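Local coordinates for protein alpha-rhamnosidase (PDB 6I60) that probably hydrolyses terminal non-reducing alpha-L-rhamnose residues from alpha-L-rhamnosides, at residues K379-E384 and L450-G455; W375-V380 and Y424-P429; E388-H393 and E440-P445. One frame throughout, in Å; residues are numbered along the deposited sequence.

Overall arrangement
All three contacts lie in the concanavalin-like domain of the chain, a beta-sandwich part of the enzyme. Contacts 1 and 2 share strand 375-380, which has strand 453-458 on one flank and strand 425-427 on the other; their centres are about 6 Å apart. Contact 3 joins strands 388-394 and 438-442 in the layer packed against that sheet, its centre about 10 Å from that of contact 1 and 11 Å from that of contact 2. Along the chain the segments run 375-380, 379-384, 388-393, 424-429, 440-445 and 450-455. Contacts 1 and 2 build one layer and contact 3 the other, and the layers meet through apolar side chains and the bond of Y444 OH to K379 O.

Contact 1: residues K379-E384 and L450-G455; sequences KVRTNE and LEDIEG
The ammonium group of K379 is held at three points by the 450-455 segment. K379 NZ makes a salt bridge to E454 OE2 at 2.7 Å, approaching that oxygen on its anti side and 28° out of the carboxylate plane. It also donates to the backbone, K379 NZ lying 3.0 Å from E451 O, and a weak bond to E451 OE2 at 3.2 Å completes the set. The lysine chain starts with CG beside its own backbone N (chi1 -56°) and then runs extended as far as CE, which carries the amine past D452 to E451 and E454. R381, on the exposed side, adds a second cation. R381 NH2 bonds D452 OD1 at 3.2 Å, an acceptor lying close to the guanidinium plane at its edge, and forms a long salt bridge to E451 OE1 at 3.7 Å; the guanidinium and the E451 carboxylate are nearly coplanar, 20° apart. K379, R381, E451, D452 and E454 therefore form one salt-bridge network in which E451 serves both cations, one through each carboxylate oxygen.

Behind this first shell, K379 N donates to D452 O at 2.9 Å, fixing the start of the lysine chain beside the turn. T449 positions the acidic residues in turn: its OG1 accepts from E451 N, and its N donates to D452 OD2. The other oxygen of E454, OE1, is bound by K377, so that carboxylate bridges two lysines of one strand. Further out, Y444 OH bonds K379 O. In the concanavalin-like domain the network sits at the end of strand 375-380 and the start of strand 453-458, antiparallel neighbours between edge strands 345-351 and 425-427, while I453 faces inward onto I376, I378 and Y366 of strand 363-368.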
loop_
_atom_site.group_PDB
_atom_site.type_symbol
_atom_site.label_atom_id
_atom_site.label_comp_id
_atom_site.label_asym_id
_atom_site.label_seq_id
_atom_site.Cartn_x
_atom_site.Cartn_y
_atom_site.Cartn_z
ATOM N N LYS A 379 22.997 -18.272 10.998
ATOM C CA LYS A 379 24.447 -18.357 11.115
ATOM C C LYS A 379 24.800 -19.780 11.523
ATOM O O LYS A 379 24.283 -20.285 12.525
ATOM C CB LYS A 379 24.982 -17.350 12.134
ATOM C CG LYS A 379 24.596 -15.904 11.856
ATOM C CD LYS A 379 25.156 -14.971 12.924
ATOM C CE LYS A 379 24.779 -13.523 12.654
ATOM N NZ LYS A 379 24.169 -12.872 13.848
ATOM N N VAL A 380 25.660 -20.429 10.743
ATOM C CA VAL A 380 26.022 -21.819 10.985
ATOM C C VAL A 380 27.535 -21.928 11.119
ATOM O O VAL A 380 28.292 -21.133 10.553
ATOM C CB VAL A 380 25.497 -22.752 9.870
ATOM C CG1 VAL A 380 24.069 -22.385 9.500
ATOM C CG2 VAL A 380 26.394 -22.692 8.648
ATOM N N ARG A 381 27.970 -22.918 11.900
ATOM C CA ARG A 381 29.389 -23.232 12.078
ATOM C C ARG A 381 29.501 -24.753 12.061
ATOM O O ARG A 381 29.155 -25.414 13.045
ATOM C CB ARG A 381 29.941 -22.648 13.373
ATOM C CG ARG A 381 29.849 -21.136 13.479
ATOM C CD ARG A 381 29.900 -20.685 14.929
ATOM N NE ARG A 381 28.784 -19.810 15.269
ATOM C CZ ARG A 381 28.856 -18.484 15.296
ATOM N NH1 ARG A 381 29.997 -17.875 15.003
ATOM N NH2 ARG A 381 27.788 -17.766 15.615
ATOM N N THR A 382 29.977 -25.302 10.953
ATOM C CA THR A 382 29.904 -26.750 10.798
ATOM C C THR A 382 31.227 -27.395 10.412
ATOM O O THR A 382 31.528 -28.487 10.903
ATOM C CB THR A 382 28.834 -27.108 9.753
ATOM O OG1 THR A 382 28.988 -28.477 9.356
ATOM C CG2 THR A 382 28.958 -26.208 8.533
ATOM N N ASN A 383 32.005 -26.767 9.523
ATOM C CA ASN A 383 33.261 -27.311 9.008
ATOM C C ASN A 383 33.043 -28.556 8.150
ATOM O O ASN A 383 33.809 -28.805 7.214
ATOM C CB ASN A 383 34.237 -27.618 10.149
ATOM C CG ASN A 383 35.305 -26.556 10.301
ATOM O OD1 ASN A 383 35.500 -25.725 9.413
ATOM N ND2 ASN A 383 36.007 -26.578 11.429
ATOM N N GLU A 384 32.012 -29.342 8.451
ATOM C CA GLU A 384 31.655 -30.502 7.648
ATOM C C GLU A 384 30.708 -30.077 6.532
ATOM O O GLU A 384 29.733 -29.362 6.776
ATOM C CB GLU A 384 31.008 -31.585 8.511
ATOM N N LEU A 450 19.912 -17.343 20.282
ATOM C CA LEU A 450 19.085 -16.255 19.775
ATOM C C LEU A 450 19.859 -15.286 18.891
ATOM O O LEU A 450 19.244 -14.394 18.297
ATOM C CB LEU A 450 18.447 -15.493 20.938
ATOM C CG LEU A 450 17.670 -16.336 21.951
ATOM C CD1 LEU A 450 16.976 -15.450 22.972
ATOM C CD2 LEU A 450 16.663 -17.230 21.246
ATOM N N GLU A 451 21.180 -15.431 18.796
ATOM C CA GLU A 451 21.978 -14.615 17.889
ATOM C C GLU A 451 22.132 -15.253 16.515
ATOM O O GLU A 451 22.266 -14.533 15.517
ATOM C CB GLU A 451 23.362 -14.354 18.490
ATOM C CG GLU A 451 24.239 -13.406 17.678
ATOM C CD GLU A 451 25.293 -14.131 16.847
ATOM O OE1 GLU A 451 25.235 -15.377 16.750
ATOM O OE2 GLU A 451 26.180 -13.450 16.286
ATOM N N ASP A 452 22.105 -16.584 16.439
ATOM C CA ASP A 452 22.257 -17.293 15.173
ATOM C C ASP A 452 21.035 -17.180 14.273
ATOM O O ASP A 452 21.082 -17.669 13.140
ATOM C CB ASP A 452 22.567 -18.768 15.436
ATOM C CG ASP A 452 23.794 -18.957 16.304
ATOM O OD1 ASP A 452 24.699 -18.097 16.255
ATOM O OD2 ASP A 452 23.854 -19.967 17.038
ATOM N N ILE A 453 19.955 -16.561 14.740
ATOM C CA ILE A 453 18.743 -16.361 13.954
ATOM C C ILE A 453 18.466 -14.866 13.889
ATOM O O ILE A 453 18.477 -14.184 14.919
ATOM C CB ILE A 453 17.545 -17.120 14.557
ATOM C CG1 ILE A 453 17.663 -18.616 14.272
ATOM C CG2 ILE A 453 16.235 -16.586 14.008
ATOM C CD1 ILE A 453 18.084 -18.927 12.859
ATOM N N GLU A 454 18.229 -14.359 12.680
ATOM C CA GLU A 454 17.953 -12.942 12.462
ATOM C C GLU A 454 16.759 -12.824 11.527
ATOM O O GLU A 454 16.851 -13.187 10.350
ATOM C CB GLU A 454 19.173 -12.224 11.882
ATOM C CG GLU A 454 19.979 -11.445 12.905
ATOM C CD GLU A 454 21.265 -10.889 12.327
ATOM O OE1 GLU A 454 21.208 -10.242 11.259
ATOM O OE2 GLU A 454 22.336 -11.103 12.937
ATOM N N GLY A 455 15.644 -12.316 12.046
ATOM C CA GLY A 455 14.460 -12.136 11.223
ATOM C C GLY A 455 14.574 -10.896 10.352
ATOM O O GLY A 455 15.017 -9.835 10.795
#

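Contact 2: residues W375-V380 and Y424-P429; sequences WIKIKV and YEEYEP
I378 and Y427, and again V380 and E425, are hydrogen-bonded pairs of an antiparallel ladder between strands 375-380 and 425-427, in the concanavalin-like sandwich domain. The axes come within 4.9 Å, their directions 164° apart. Each pair closes with two backbone bonds: V380 N meets E425 O at 2.9 Å and I378 N meets Y427 O at 3.1 Å, with the reciprocal bonds back to V380 O and I378 O. Between them K379 and E426 form a non-hydrogen-bonded pair, supported by CA-H...O contacts such as that of E426 CA to I378 O.

Beyond the ladder, W375 covers the 428-429 end. Its CG stands between the backbone N and the carbonyl carbon (chi1 53°), which sets the indole against P429: P429 O lies over the centre of one ring face, 3.3 Å above its plane, and CB touches P429 CD. At the ring edge, W375 NE1 gives E428 OE2 a weak bond of 3.3 Å; that oxygen also has a salt bridge to K456. Replacing W375 by an alanine would probably leave P429 O without its aromatic cover and E428 OE2 with one donor fewer.

The aliphatic part of K377 crosses the E428 chain, CB and CG against CG, while its amine turns to E454 OE1. On the opposite face of the sheet V380 CG2 packs on E425 CB at 3.6 Å, and the Y427 ring meets Y417 while its hydroxyl bonds E303 OE2. The Y424 side chain runs beside that of K379, pointing the same way. Where the ladder ends at V380, a water donates both to E425 OE2 at 2.8 Å and to V380 O at 3.3 Å.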
loop_
_atom_site.group_PDB
_atom_site.type_symbol
_atom_site.label_atom_id
_atom_site.label_comp_id
_atom_site.label_asym_id
_atom_site.label_seq_id
_atom_site.Cartn_x
_atom_site.Cartn_y
_atom_site.Cartn_z
ATOM N N TRP A 375 11.745 -13.229 5.690
ATOM C CA TRP A 375 12.501 -14.456 5.875
ATOM C C TRP A 375 13.417 -14.273 7.077
ATOM O O TRP A 375 13.338 -13.272 7.796
ATOM C CB TRP A 375 13.276 -14.811 4.600
ATOM C CG TRP A 375 14.144 -13.698 4.091
ATOM C CD1 TRP A 375 15.339 -13.287 4.606
ATOM C CD2 TRP A 375 13.885 -12.855 2.962
ATOM N NE1 TRP A 375 15.839 -12.241 3.870
ATOM C CE2 TRP A 375 14.965 -11.957 2.854
ATOM C CE3 TRP A 375 12.845 -12.773 2.032
ATOM C CZ2 TRP A 375 15.035 -10.989 1.855
ATOM C CZ3 TRP A 375 12.916 -11.812 1.040
ATOM C CH2 TRP A 375 14.003 -10.933 0.958
ATOM N N ILE A 376 14.297 -15.247 7.298
ATOM C CA ILE A 376 15.259 -15.188 8.387
ATOM C C ILE A 376 16.656 -15.389 7.818
ATOM O O ILE A 376 16.838 -15.883 6.703
ATOM C CB ILE A 376 14.969 -16.231 9.488
ATOM C CG1 ILE A 376 15.220 -17.646 8.970
ATOM C CG2 ILE A 376 13.542 -16.097 10.003
ATOM C CD1 ILE A 376 15.830 -18.555 10.003
ATOM N N LYS A 377 17.649 -14.978 8.599
ATOM C CA LYS A 377 19.052 -15.214 8.291
ATOM C C LYS A 377 19.640 -16.102 9.375
ATOM O O LYS A 377 19.500 -15.804 10.567
ATOM C CB LYS A 377 19.831 -13.901 8.195
ATOM C CG LYS A 377 21.336 -14.089 8.106
ATOM C CD LYS A 377 22.040 -12.782 7.797
ATOM C CE LYS A 377 23.184 -12.537 8.764
ATOM N NZ LYS A 377 22.754 -11.731 9.935
ATOM N N ILE A 378 20.283 -17.190 8.966
ATOM C CA ILE A 378 20.852 -18.154 9.898
ATOM C C ILE A 378 22.370 -18.059 9.845
ATOM O O ILE A 378 22.963 -17.771 8.799
ATOM C CB ILE A 378 20.366 -19.592 9.599
ATOM C CG1 ILE A 378 20.652 -20.517 10.785
ATOM C CG2 ILE A 378 20.997 -20.134 8.319
ATOM C CD1 ILE A 378 20.159 -21.933 10.582
ATOM N N LYS A 379 22.997 -18.272 10.998
ATOM C CA LYS A 379 24.447 -18.357 11.115
ATOM C C LYS A 379 24.800 -19.780 11.523
ATOM O O LYS A 379 24.283 -20.285 12.525
ATOM C CB LYS A 379 24.982 -17.350 12.134
ATOM C CG LYS A 379 24.596 -15.904 11.856
ATOM C CD LYS A 379 25.156 -14.971 12.924
ATOM C CE LYS A 379 24.779 -13.523 12.654
ATOM N NZ LYS A 379 24.169 -12.872 13.848
ATOM N N VAL A 380 25.660 -20.429 10.743
ATOM C CA VAL A 380 26.022 -21.819 10.985
ATOM C C VAL A 380 27.535 -21.928 11.119
ATOM O O VAL A 380 28.292 -21.133 10.553
ATOM C CB VAL A 380 25.497 -22.752 9.870
ATOM C CG1 VAL A 380 24.069 -22.385 9.500
ATOM C CG2 VAL A 380 26.394 -22.692 8.648
ATOM N N TYR A 424 32.190 -20.947 9.088
ATOM C CA TYR A 424 31.154 -19.955 9.373
ATOM C C TYR A 424 30.454 -19.607 8.071
ATOM O O TYR A 424 31.111 -19.199 7.107
ATOM C CB TYR A 424 31.748 -18.701 10.020
ATOM C CG TYR A 424 30.730 -17.606 10.252
ATOM C CD1 TYR A 424 29.858 -17.659 11.332
ATOM C CD2 TYR A 424 30.634 -16.523 9.385
ATOM C CE1 TYR A 424 28.923 -16.664 11.545
ATOM C CE2 TYR A 424 29.701 -15.524 9.592
ATOM C CZ TYR A 424 28.850 -15.601 10.674
ATOM O OH TYR A 424 27.920 -14.611 10.889
ATOM N N GLU A 425 29.131 -19.764 8.040
ATOM C CA GLU A 425 28.342 -19.451 6.859
ATOM C C GLU A 425 27.060 -18.741 7.274
ATOM O O GLU A 425 26.567 -18.916 8.392
ATOM C CB GLU A 425 27.999 -20.713 6.050
ATOM C CG GLU A 425 29.205 -21.471 5.513
ATOM C CD GLU A 425 28.966 -22.968 5.434
ATOM O OE1 GLU A 425 28.050 -23.388 4.696
ATOM O OE2 GLU A 425 29.693 -23.725 6.113
ATOM N N GLU A 426 26.529 -17.935 6.357
ATOM C CA GLU A 426 25.259 -17.251 6.544
ATOM C C GLU A 426 24.379 -17.487 5.326
ATOM O O GLU A 426 24.873 -17.624 4.204
ATOM C CB GLU A 426 25.450 -15.743 6.761
ATOM C CG GLU A 426 26.254 -15.384 7.997
ATOM C CD GLU A 426 26.409 -13.888 8.167
ATOM O OE1 GLU A 426 27.185 -13.460 9.048
ATOM O OE2 GLU A 426 25.753 -13.137 7.414
ATOM N N TYR A 427 23.069 -17.536 5.553
ATOM C CA TYR A 427 22.134 -17.766 4.460
ATOM C C TYR A 427 20.834 -17.017 4.711
ATOM O O TYR A 427 20.291 -17.060 5.819
ATOM C CB TYR A 427 21.842 -19.260 4.282
ATOM C CG TYR A 427 20.585 -19.520 3.481
ATOM C CD1 TYR A 427 20.525 -19.208 2.130
ATOM C CD2 TYR A 427 19.456 -20.061 4.078
ATOM C CE1 TYR A 427 19.380 -19.433 1.395
ATOM C CE2 TYR A 427 18.306 -20.292 3.350
ATOM C CZ TYR A 427 18.274 -19.977 2.008
ATOM O OH TYR A 427 17.132 -20.203 1.274
ATOM N N GLU A 428 20.347 -16.333 3.674
ATOM C CA GLU A 428 19.007 -15.774 3.623
ATOM C C GLU A 428 18.381 -16.121 2.279
ATOM O O GLU A 428 19.063 -16.083 1.246
ATOM C CB GLU A 428 18.999 -14.246 3.805
ATOM C CG GLU A 428 20.163 -13.670 4.594
ATOM C CD GLU A 428 20.120 -12.151 4.660
ATOM O OE1 GLU A 428 21.200 -11.520 4.639
ATOM O OE2 GLU A 428 19.006 -11.587 4.725
ATOM N N PRO A 429 17.098 -16.471 2.256
ATOM C CA PRO A 429 16.425 -16.696 0.974
ATOM C C PRO A 429 16.280 -15.397 0.195
ATOM O O PRO A 429 16.143 -14.312 0.767
ATOM C CB PRO A 429 15.056 -17.259 1.380
ATOM C CG PRO A 429 15.213 -17.690 2.806
ATOM C CD PRO A 429 16.226 -16.770 3.401
HETATM O O HOH W 1 30.145 -23.154 8.765
#

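Contact 3: residues E388-H393 and E440-P445; sequences EIRIRH and EILGYP
E440 O accepts the shortest cross-strand bond here, from R392 N at 2.7 Å, with the N-H...O angle at 169°; I391 CA adds a CA-H...O contact to the same oxygen. The return bond runs from E440 N to R392 O at 2.8 Å, making R392 and E440 a hydrogen-bonded pair. Two residues along, R390 and L442 form another, and R390 N reaches L442 O at 3.0 Å in an almost straight line (178°). I391 and I441 stand between as the non-hydrogen-bonded pair, so strands 388-394 and 438-442 are antiparallel neighbours here.

On the face carrying R390, R392, E440 and L442, the E440 chain is extended, its CG opposite the backbone N (chi1 165°), and OE2 comes close to both arginines, to NH2 of R390 and to the methylene CD of R392. R390 NH2 makes a weak, salt-bridging bond to E440 OE2 at 3.3 Å, the carboxylate oxygen meeting the guanidinium at its edge. L442 CD2 sits over one face of the same guanidinium, a leucine methyl against a flat cation. R392 lies beside E440 rather than bonding it: R392 NH1 stays 4.1 Å from E440 OE2, and its guanidinium makes a cation-pi contact with Y405.

The face of I389, I391 and I441 is apolar at these residues. I389 CG2 packs on I441 CG2 at 4.0 Å, and I389 CD1 reaches P445 CD at 3.8 Å; from the facing sheet, I378 and V380 pack on I389, and I376 packs on I391. At G443 the backbone turns with a positive phi, and a CB there would strike E388 O. For these residues the chemistry thus divides by face: isoleucine hydrocarbon turned into the sandwich, and on the other side a glutamate whose negative charge two nearby arginines would probably stabilise.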
loop_
_atom_site.group_PDB
_atom_site.type_symbol
_atom_site.label_atom_id
_atom_site.label_comp_id
_atom_site.label_asym_id
_atom_site.label_seq_id
_atom_site.Cartn_x
_atom_site.Cartn_y
_atom_site.Cartn_z
ATOM N N GLU A 388 22.389 -30.768 5.750
ATOM C CA GLU A 388 21.162 -30.080 5.377
ATOM C C GLU A 388 20.539 -29.395 6.587
ATOM O O GLU A 388 20.450 -29.979 7.671
ATOM C CB GLU A 388 20.162 -31.060 4.760
ATOM C CG GLU A 388 18.752 -30.503 4.620
ATOM C CD GLU A 388 17.945 -31.214 3.550
ATOM O OE1 GLU A 388 18.543 -31.661 2.548
ATOM O OE2 GLU A 388 16.710 -31.322 3.711
ATOM N N ILE A 389 20.113 -28.149 6.394
ATOM C CA ILE A 389 19.427 -27.369 7.418
ATOM C C ILE A 389 18.081 -26.947 6.850
ATOM O O ILE A 389 18.021 -26.289 5.804
ATOM C CB ILE A 389 20.251 -26.150 7.859
ATOM C CG1 ILE A 389 21.314 -26.572 8.873
ATOM C CG2 ILE A 389 19.353 -25.070 8.448
ATOM C CD1 ILE A 389 22.420 -25.566 9.050
ATOM N N ARG A 390 17.005 -27.331 7.531
ATOM C CA ARG A 390 15.645 -27.067 7.084
ATOM C C ARG A 390 15.005 -26.028 7.994
ATOM O O ARG A 390 14.997 -26.191 9.219
ATOM C CB ARG A 390 14.818 -28.354 7.079
ATOM C CG ARG A 390 13.462 -28.226 6.414
ATOM C CD ARG A 390 12.676 -29.524 6.523
ATOM N NE ARG A 390 12.050 -29.680 7.833
ATOM C CZ ARG A 390 11.607 -30.836 8.318
ATOM N NH1 ARG A 390 11.720 -31.946 7.600
ATOM N NH2 ARG A 390 11.050 -30.883 9.521
ATOM N N ILE A 391 14.472 -24.966 7.396
ATOM C CA ILE A 391 13.875 -23.854 8.128
ATOM C C ILE A 391 12.396 -23.795 7.769
ATOM O O ILE A 391 12.044 -23.506 6.619
ATOM C CB ILE A 391 14.565 -22.521 7.812
ATOM C CG1 ILE A 391 16.082 -22.657 7.942
ATOM C CG2 ILE A 391 14.038 -21.423 8.719
ATOM C CD1 ILE A 391 16.850 -21.542 7.270
ATOM N N ARG A 392 11.534 -24.054 8.747
ATOM C CA ARG A 392 10.092 -23.979 8.569
ATOM C C ARG A 392 9.536 -22.752 9.282
ATOM O O ARG A 392 10.088 -22.291 10.286
ATOM C CB ARG A 392 9.405 -25.240 9.097
ATOM C CG ARG A 392 9.933 -26.531 8.495
ATOM C CD ARG A 392 9.101 -27.724 8.938
ATOM N NE ARG A 392 7.898 -27.876 8.127
ATOM C CZ ARG A 392 6.956 -28.787 8.351
ATOM N NH1 ARG A 392 7.077 -29.632 9.368
ATOM N NH2 ARG A 392 5.893 -28.852 7.559
ATOM N N HIS A 393 8.432 -22.227 8.754
ATOM C CA HIS A 393 7.803 -21.023 9.281
ATOM C C HIS A 393 6.319 -21.276 9.501
ATOM O O HIS A 393 5.681 -21.996 8.727
ATOM C CB HIS A 393 7.993 -19.831 8.331
ATOM C CG HIS A 393 9.379 -19.710 7.776
ATOM N ND1 HIS A 393 9.895 -20.599 6.856
ATOM C CD2 HIS A 393 10.353 -18.797 8.004
ATOM C CE1 HIS A 393 11.128 -20.243 6.546
ATOM N NE2 HIS A 393 11.430 -19.152 7.228
ATOM N N GLU A 440 10.943 -22.956 12.899
ATOM C CA GLU A 440 11.478 -24.251 13.294
ATOM C C GLU A 440 12.693 -24.575 12.436
ATOM O O GLU A 440 12.637 -24.454 11.208
ATOM C CB GLU A 440 10.422 -25.350 13.154
ATOM C CG GLU A 440 10.992 -26.756 13.206
ATOM C CD GLU A 440 10.016 -27.799 12.710
ATOM O OE1 GLU A 440 8.954 -27.967 13.346
ATOM O OE2 GLU A 440 10.310 -28.452 11.686
ATOM N N ILE A 441 13.784 -24.981 13.079
ATOM C CA ILE A 441 15.025 -25.324 12.392
ATOM C C ILE A 441 15.420 -26.737 12.792
ATOM O O ILE A 441 15.592 -27.027 13.983
ATOM C CB ILE A 441 16.153 -24.332 12.712
ATOM C CG1 ILE A 441 15.723 -22.908 12.362
ATOM C CG2 ILE A 441 17.427 -24.711 11.963
ATOM C CD1 ILE A 441 16.113 -21.895 13.401
ATOM N N LEU A 442 15.565 -27.611 11.802
ATOM C CA LEU A 442 16.004 -28.982 12.014
ATOM C C LEU A 442 17.320 -29.194 11.286
ATOM O O LEU A 442 17.462 -28.795 10.125
ATOM C CB LEU A 442 14.954 -29.984 11.524
ATOM C CG LEU A 442 15.338 -31.459 11.661
ATOM C CD1 LEU A 442 14.683 -32.074 12.891
ATOM C CD2 LEU A 442 14.975 -32.241 10.404
ATOM N N GLY A 443 18.278 -29.810 11.967
ATOM C CA GLY A 443 19.567 -30.100 11.380
ATOM C C GLY A 443 20.666 -29.107 11.683
ATOM O O GLY A 443 21.699 -29.134 11.003
ATOM N N TYR A 444 20.482 -28.237 12.668
ATOM C CA TYR A 444 21.518 -27.275 13.005
ATOM C C TYR A 444 22.725 -27.993 13.607
ATOM O O TYR A 444 22.563 -28.931 14.394
ATOM C CB TYR A 444 20.983 -26.236 13.990
ATOM C CG TYR A 444 21.909 -25.064 14.201
ATOM C CD1 TYR A 444 22.805 -25.046 15.261
ATOM C CD2 TYR A 444 21.894 -23.978 13.337
ATOM C CE1 TYR A 444 23.655 -23.980 15.458
ATOM C CE2 TYR A 444 22.740 -22.907 13.524
ATOM C CZ TYR A 444 23.619 -22.913 14.588
ATOM O OH TYR A 444 24.467 -21.848 14.784
ATOM N N PRO A 445 23.949 -27.583 13.251
ATOM C CA PRO A 445 25.138 -28.218 13.837
ATOM C C PRO A 445 25.294 -27.892 15.313
ATOM O O PRO A 445 26.152 -27.086 15.691
ATOM C CB PRO A 445 26.291 -27.638 13.007
ATOM C CG PRO A 445 25.768 -26.336 12.495
ATOM C CD PRO A 445 24.299 -26.552 12.260
#